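Local coordinates for protein SYE1 (Shewanella oneidensis, PDB 4AWT) that binds flavin mononucleotide and probably oxidises NADH or NADPH, passing the electrons through this cofactor to the carbon-carbon double bonds of its substrates, at residues L267-V272 with L296-R301; A235-L240 with D279-F284. The protein carries 1 engineered substitution. One frame throughout, in Å; residues are numbered along the deposited sequence. Where two conformers were deposited one is given.

Interaction 1. Residues L267-V272 with L296-R301; sequences LHIAEV and LIYAGR. With FMN (flavin mononucleotide), chain B; SO4 (sulfate ion), chain C.
The carbonyl oxygen of Ile297 takes two donors from the neighbouring strand: Ile269 N at 2.8 Å, with a nearly straight N-H...O angle of 171°, and the weaker CA-H of His268. Leu267 O receives Ile297 N, Ile269 O receives Ala299 N, and Ala299 O receives Glu271 N, so the ladder runs in parallel register through four residue pairs. On the inner face of the barrel, Ile297 CG2 sits over one face of the His268 imidazole, 4.0 Å from its centroid, while Ala299 CB meets the ring edge near NE2. With chi1 at -176°, CG points opposite the backbone N, which lays the ring beneath Ile297 CG2; Glu179 helps fix its rotation by bonding to ND1. A leucine in place of His268 would probably leave Glu179 without this partner and Ile297 CG2 without its flat aromatic support. The outer face carries Leu267, Ile269, Leu296 and Tyr298. Here Ile269 CB covers one face of the phenol ring, offset toward its rim, and Ile269 CG2 approaches Tyr298 CE2 to 3.7 Å. Beyond the strands, Glu271 OE1 lies 3.2 Å from Tyr298 CD2, oblique to the ring; the Glu271 carboxylate is held by Tyr302, through OE1, and by Lys285, in a salt bridge through OE2. Gly300 has backbone angles that by themselves call for glycine, and a CB there would run into Val272 N. Past it, Arg301 N donates to FMN O2P at 2.8 Å, while Arg301 NH1 and NH2 bond O3 and O2 of a sulfate, probably from crystallisation, at the guanidinium edge. The contact thus passes from a backbone ladder with apolar flanks to one backbone N-H given to the flavin phosphate, the guanidinium turning to a second anion.

Interaction 2. Residues A235-L240 with D279-F284; sequences APLTTL and DTPVSF
Leu237 overlaps the loop residues Asp279-Pro281 with one methyl, CD1, which comes within 3.3 Å of Asp279 O and 3.8 Å of Thr280 OG1. With chi1 near -63°, CG lies opposite the carbonyl carbon, and the extended chi2 of 178° reaches this branch out to the loop. The oxygen of Thr280 is not bound by the leucine: its OG1 is hydrogen-bonded to Pro278 O, so the methyl meets a hydroxyl already engaged. Further along, Leu237 CD1 approaches Pro281 CD at 4.4 Å and Phe284 CE2 at 4.2 Å, the latter obliquely to the ring. Pro236 supplies the second apolar meeting. Its CB lies in the ring plane at the edge of Phe284, 3.8 Å from CZ, so the proline abuts the rim of the benzene ring and does not stack on it. The side chain of Phe284 reaches inward from the first turn of helix 282-291, where it also packs against Ile249 and Thr253 of helix 248-261. Pro281 occupies the N-cap position, and its carbonyl oxygen takes a weak bond from Phe284 N at 3.0 Å. Between the two segments there is no hydrogen bond, so the 171 Å² they bury is van der Waals contact. Two neighbouring loops, one after strand 230-234 and one after strand 266-270, meet beside the helices they lead into, as beta-alpha loops do at the C-terminal rim of a TIM barrel.

In the fold
Interaction 1 lies in the core and joins strands 266-270 and 295-299 of the eight-stranded TIM barrel, burying 574 Å². Interaction 2 is smaller and only partly buried, its centre about 17 Å from the centre of the chain, against about 10 Å for interaction 1. The two share the beta-alpha-beta unit built of strand 266-270, helix 282-291 and strand 295-299: interaction 1 pairs its strands, whereas interaction 2 sets the start of its helix against the loop after the neighbouring strand 230-234. They also touch, with Ile269 CG2 3.9 Å from Pro236 CD. Ordered backbone pairing and a backbone bond to the phosphate mark the first, apolar packing of loop against loop and helix start the second.

Interaction 1. Residues L267-V272 with L296-R301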
# COMPACT_ATOMS: atom_id res chain seq x y z
N LEU A 267 7.14 -9.16 1.86
CA LEU A 267 6.87 -8.73 0.48
C LEU A 267 5.39 -8.97 0.26
O LEU A 267 4.89 -10.07 0.50
CB LEU A 267 7.71 -9.54 -0.51
CG LEU A 267 7.45 -9.26 -1.97
CD1 LEU A 267 7.68 -7.82 -2.33
CD2 LEU A 267 8.33 -10.17 -2.84
N HIS A 268 4.70 -7.93 -0.20
CA HIS A 268 3.26 -7.93 -0.40
C HIS A 268 2.97 -7.75 -1.88
O HIS A 268 3.38 -6.76 -2.48
CB HIS A 268 2.69 -6.81 0.46
CG HIS A 268 1.20 -6.67 0.50
ND1 HIS A 268 0.60 -5.73 1.30
CD2 HIS A 268 0.17 -7.34 -0.08
CE1 HIS A 268 -0.71 -5.89 1.19
NE2 HIS A 268 -1.04 -6.84 0.36
N ILE A 269 2.31 -8.74 -2.46
CA ILE A 269 1.96 -8.74 -3.87
C ILE A 269 0.50 -8.32 -4.03
O ILE A 269 -0.41 -9.00 -3.50
CB ILE A 269 2.21 -10.10 -4.52
CG1 ILE A 269 3.65 -10.56 -4.33
CG2 ILE A 269 1.79 -10.08 -5.97
CD1 ILE A 269 4.71 -9.66 -4.92
N ALA A 270 0.27 -7.22 -4.74
CA ALA A 270 -1.06 -6.76 -5.08
C ALA A 270 -1.45 -7.45 -6.39
O ALA A 270 -1.02 -7.06 -7.48
CB ALA A 270 -1.08 -5.26 -5.22
N GLU A 271 -2.17 -8.55 -6.26
CA GLU A 271 -2.48 -9.45 -7.35
C GLU A 271 -3.63 -9.01 -8.23
O GLU A 271 -3.74 -9.44 -9.39
CB GLU A 271 -2.74 -10.86 -6.73
CG GLU A 271 -2.96 -11.98 -7.67
CD GLU A 271 -3.01 -13.32 -6.98
OE1 GLU A 271 -2.77 -13.36 -5.73
OE2 GLU A 271 -3.28 -14.32 -7.66
N VAL A 272 -4.52 -8.19 -7.69
CA VAL A 272 -5.66 -7.60 -8.39
C VAL A 272 -5.69 -6.14 -8.02
O VAL A 272 -5.44 -5.80 -6.85
CB VAL A 272 -6.97 -8.27 -7.97
CG1 VAL A 272 -8.18 -7.57 -8.61
CG2 VAL A 272 -6.97 -9.76 -8.28
N LEU A 296 5.51 -13.70 2.86
CA LEU A 296 4.93 -13.34 1.58
C LEU A 296 3.43 -13.17 1.75
O LEU A 296 2.72 -14.07 2.22
CB LEU A 296 5.41 -14.44 0.63
CG LEU A 296 5.11 -14.28 -0.84
CD1 LEU A 296 5.59 -12.94 -1.38
CD2 LEU A 296 5.76 -15.41 -1.64
N ILE A 297 2.93 -12.00 1.38
CA ILE A 297 1.55 -11.61 1.50
C ILE A 297 0.98 -11.42 0.11
O ILE A 297 1.62 -10.76 -0.71
CB ILE A 297 1.38 -10.31 2.31
CG1 ILE A 297 2.18 -10.33 3.60
CG2 ILE A 297 -0.08 -10.00 2.51
CD1 ILE A 297 2.07 -9.09 4.45
N TYR A 298 -0.21 -11.96 -0.18
CA TYR A 298 -0.93 -11.67 -1.41
C TYR A 298 -2.28 -11.07 -1.06
O TYR A 298 -2.91 -11.49 -0.10
CB TYR A 298 -1.17 -12.92 -2.26
CG TYR A 298 0.04 -13.40 -3.01
CD1 TYR A 298 1.07 -14.09 -2.40
CD2 TYR A 298 0.14 -13.17 -4.36
CE1 TYR A 298 2.14 -14.55 -3.11
CE2 TYR A 298 1.26 -13.61 -5.09
CZ TYR A 298 2.26 -14.30 -4.45
OH TYR A 298 3.29 -14.74 -5.21
N ALA A 299 -2.75 -10.17 -1.93
CA ALA A 299 -4.11 -9.66 -1.84
C ALA A 299 -4.67 -9.52 -3.25
O ALA A 299 -3.94 -9.16 -4.18
CB ALA A 299 -4.18 -8.30 -1.16
N GLY A 300 -5.96 -9.77 -3.38
CA GLY A 300 -6.69 -9.54 -4.63
C GLY A 300 -7.66 -10.69 -4.87
O GLY A 300 -7.27 -11.77 -5.25
N ARG A 301 -8.95 -10.38 -4.63
CA ARG A 301 -10.03 -11.32 -4.90
C ARG A 301 -9.89 -12.64 -4.14
O ARG A 301 -10.41 -13.67 -4.59
CB ARG A 301 -10.32 -11.55 -6.37
CG ARG A 301 -10.79 -10.31 -7.09
CD ARG A 301 -12.06 -9.72 -6.54
NE ARG A 301 -12.67 -8.77 -7.48
CZ ARG A 301 -13.63 -7.91 -7.16
NH1 ARG A 301 -14.09 -7.80 -5.94
NH2 ARG A 301 -14.09 -7.13 -8.13
N1 FMN B . -3.77 -0.39 -2.28
C2 FMN B . -2.70 0.22 -1.77
O2 FMN B . -1.55 -0.30 -1.84
N3 FMN B . -2.82 1.45 -1.14
C4 FMN B . -4.04 2.10 -1.00
O4 FMN B . -4.07 3.16 -0.33
C4A FMN B . -5.13 1.51 -1.64
N5 FMN B . -6.37 2.14 -1.63
C5A FMN B . -7.51 1.33 -1.89
C6 FMN B . -8.77 1.83 -1.65
C7 FMN B . -9.93 1.05 -1.86
C7M FMN B . -11.27 1.62 -1.45
C8 FMN B . -9.78 -0.20 -2.38
C8M FMN B . -10.97 -1.11 -2.61
C9 FMN B . -8.50 -0.71 -2.65
C9A FMN B . -7.35 0.04 -2.40
N10 FMN B . -6.06 -0.49 -2.61
C10 FMN B . -4.96 0.22 -2.17
C1' FMN B . -5.92 -1.87 -3.08
C2' FMN B . -6.19 -2.93 -1.99
O2' FMN B . -5.16 -2.92 -1.02
C3' FMN B . -6.25 -4.34 -2.55
O3' FMN B . -4.99 -4.76 -3.04
C4' FMN B . -7.31 -4.57 -3.63
O4' FMN B . -8.56 -3.98 -3.28
C5' FMN B . -7.46 -6.03 -4.00
O5' FMN B . -7.90 -6.81 -2.88
P FMN B . -9.47 -7.21 -2.76
O1P FMN B . -10.21 -5.92 -2.49
O2P FMN B . -9.88 -7.85 -4.06
O3P FMN B . -9.48 -8.15 -1.58
S SO4 C . -16.33 -4.58 -6.42
O1 SO4 C . -15.25 -3.48 -6.51
O2 SO4 C . -16.25 -5.39 -7.59
O3 SO4 C . -15.84 -5.62 -5.36
O4 SO4 C . -17.59 -4.14 -5.88

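Interaction 2. Residues A235-L240 with D279-F284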
# COMPACT_ATOMS: atom_id res chain seq x y z
N ALA A 235 3.41 -4.85 -7.63
CA ALA A 235 2.33 -5.25 -8.52
C ALA A 235 2.92 -5.71 -9.83
O ALA A 235 3.03 -4.95 -10.80
CB ALA A 235 1.37 -4.13 -8.74
N PRO A 236 3.34 -6.97 -9.93
CA PRO A 236 4.06 -7.41 -11.13
C PRO A 236 3.23 -7.34 -12.40
O PRO A 236 3.80 -7.06 -13.47
CB PRO A 236 4.45 -8.85 -10.80
CG PRO A 236 4.54 -8.90 -9.30
CD PRO A 236 3.39 -7.99 -8.85
N LEU A 237 1.93 -7.68 -12.34
CA LEU A 237 1.20 -7.96 -13.53
C LEU A 237 0.00 -7.04 -13.76
O LEU A 237 -0.48 -6.94 -14.91
CB LEU A 237 0.69 -9.40 -13.56
CG LEU A 237 1.79 -10.45 -13.57
CD1 LEU A 237 1.14 -11.82 -13.55
CD2 LEU A 237 2.70 -10.34 -14.76
N THR A 238 -0.52 -6.37 -12.77
CA THR A 238 -1.57 -5.39 -13.00
C THR A 238 -0.97 -4.14 -13.66
O THR A 238 0.21 -3.86 -13.53
CB THR A 238 -2.31 -5.03 -11.71
OG1 THR A 238 -1.33 -4.54 -10.78
CG2 THR A 238 -3.06 -6.22 -11.12
N THR A 239 -1.82 -3.47 -14.41
CA THR A 239 -1.42 -2.34 -15.26
C THR A 239 -2.44 -1.22 -15.23
O THR A 239 -2.33 -0.24 -15.99
CB THR A 239 -1.21 -2.82 -16.71
OG1 THR A 239 -2.48 -3.30 -17.20
CG2 THR A 239 -0.13 -3.86 -16.83
N LEU A 240 -3.45 -1.31 -14.36
CA LEU A 240 -4.56 -0.40 -14.40
C LEU A 240 -4.17 1.06 -14.34
O LEU A 240 -4.77 1.90 -15.02
CB LEU A 240 -5.50 -0.73 -13.19
CG LEU A 240 -6.78 0.05 -13.15
CD1 LEU A 240 -7.68 -0.31 -14.32
CD2 LEU A 240 -7.45 -0.23 -11.81
N ASP A 279 -4.01 -13.12 -15.10
CA ASP A 279 -3.57 -14.47 -14.78
C ASP A 279 -2.21 -14.35 -14.14
O ASP A 279 -1.30 -13.76 -14.73
CB ASP A 279 -3.49 -15.27 -16.06
CG ASP A 279 -2.89 -16.66 -15.85
OD1 ASP A 279 -3.53 -17.30 -14.98
OD2 ASP A 279 -1.91 -17.11 -16.46
N THR A 280 -2.06 -14.89 -12.97
CA THR A 280 -0.81 -14.85 -12.22
C THR A 280 -0.39 -16.29 -12.01
O THR A 280 -0.84 -16.94 -11.05
CB THR A 280 -1.03 -14.14 -10.90
OG1 THR A 280 -1.59 -12.84 -11.17
CG2 THR A 280 0.26 -13.91 -10.16
N PRO A 281 0.45 -16.83 -12.93
CA PRO A 281 0.69 -18.26 -12.91
C PRO A 281 1.26 -18.75 -11.60
O PRO A 281 2.13 -18.12 -10.99
CB PRO A 281 1.70 -18.45 -14.07
CG PRO A 281 1.37 -17.29 -15.01
CD PRO A 281 1.06 -16.17 -14.08
N VAL A 282 0.83 -19.95 -11.20
CA VAL A 282 1.40 -20.57 -10.02
C VAL A 282 2.90 -20.73 -10.16
O VAL A 282 3.61 -20.54 -9.18
CB VAL A 282 0.68 -21.91 -9.73
CG1 VAL A 282 1.42 -22.66 -8.65
CG2 VAL A 282 -0.75 -21.70 -9.31
N SER A 283 3.41 -21.05 -11.34
CA SER A 283 4.86 -21.20 -11.54
C SER A 283 5.58 -19.90 -11.17
O SER A 283 6.68 -19.94 -10.60
CB SER A 283 5.18 -21.59 -12.97
OG SER A 283 4.61 -20.68 -13.89
N PHE A 284 4.99 -18.80 -11.52
CA PHE A 284 5.56 -17.48 -11.20
C PHE A 284 5.49 -17.23 -9.69
O PHE A 284 6.47 -16.80 -9.07
CB PHE A 284 4.86 -16.41 -11.97
CG PHE A 284 5.29 -14.99 -11.67
CD1 PHE A 284 6.59 -14.60 -11.44
CD2 PHE A 284 4.35 -14.01 -11.63
CE1 PHE A 284 6.92 -13.29 -11.19
CE2 PHE A 284 4.65 -12.69 -11.40
CZ PHE A 284 5.99 -12.33 -11.16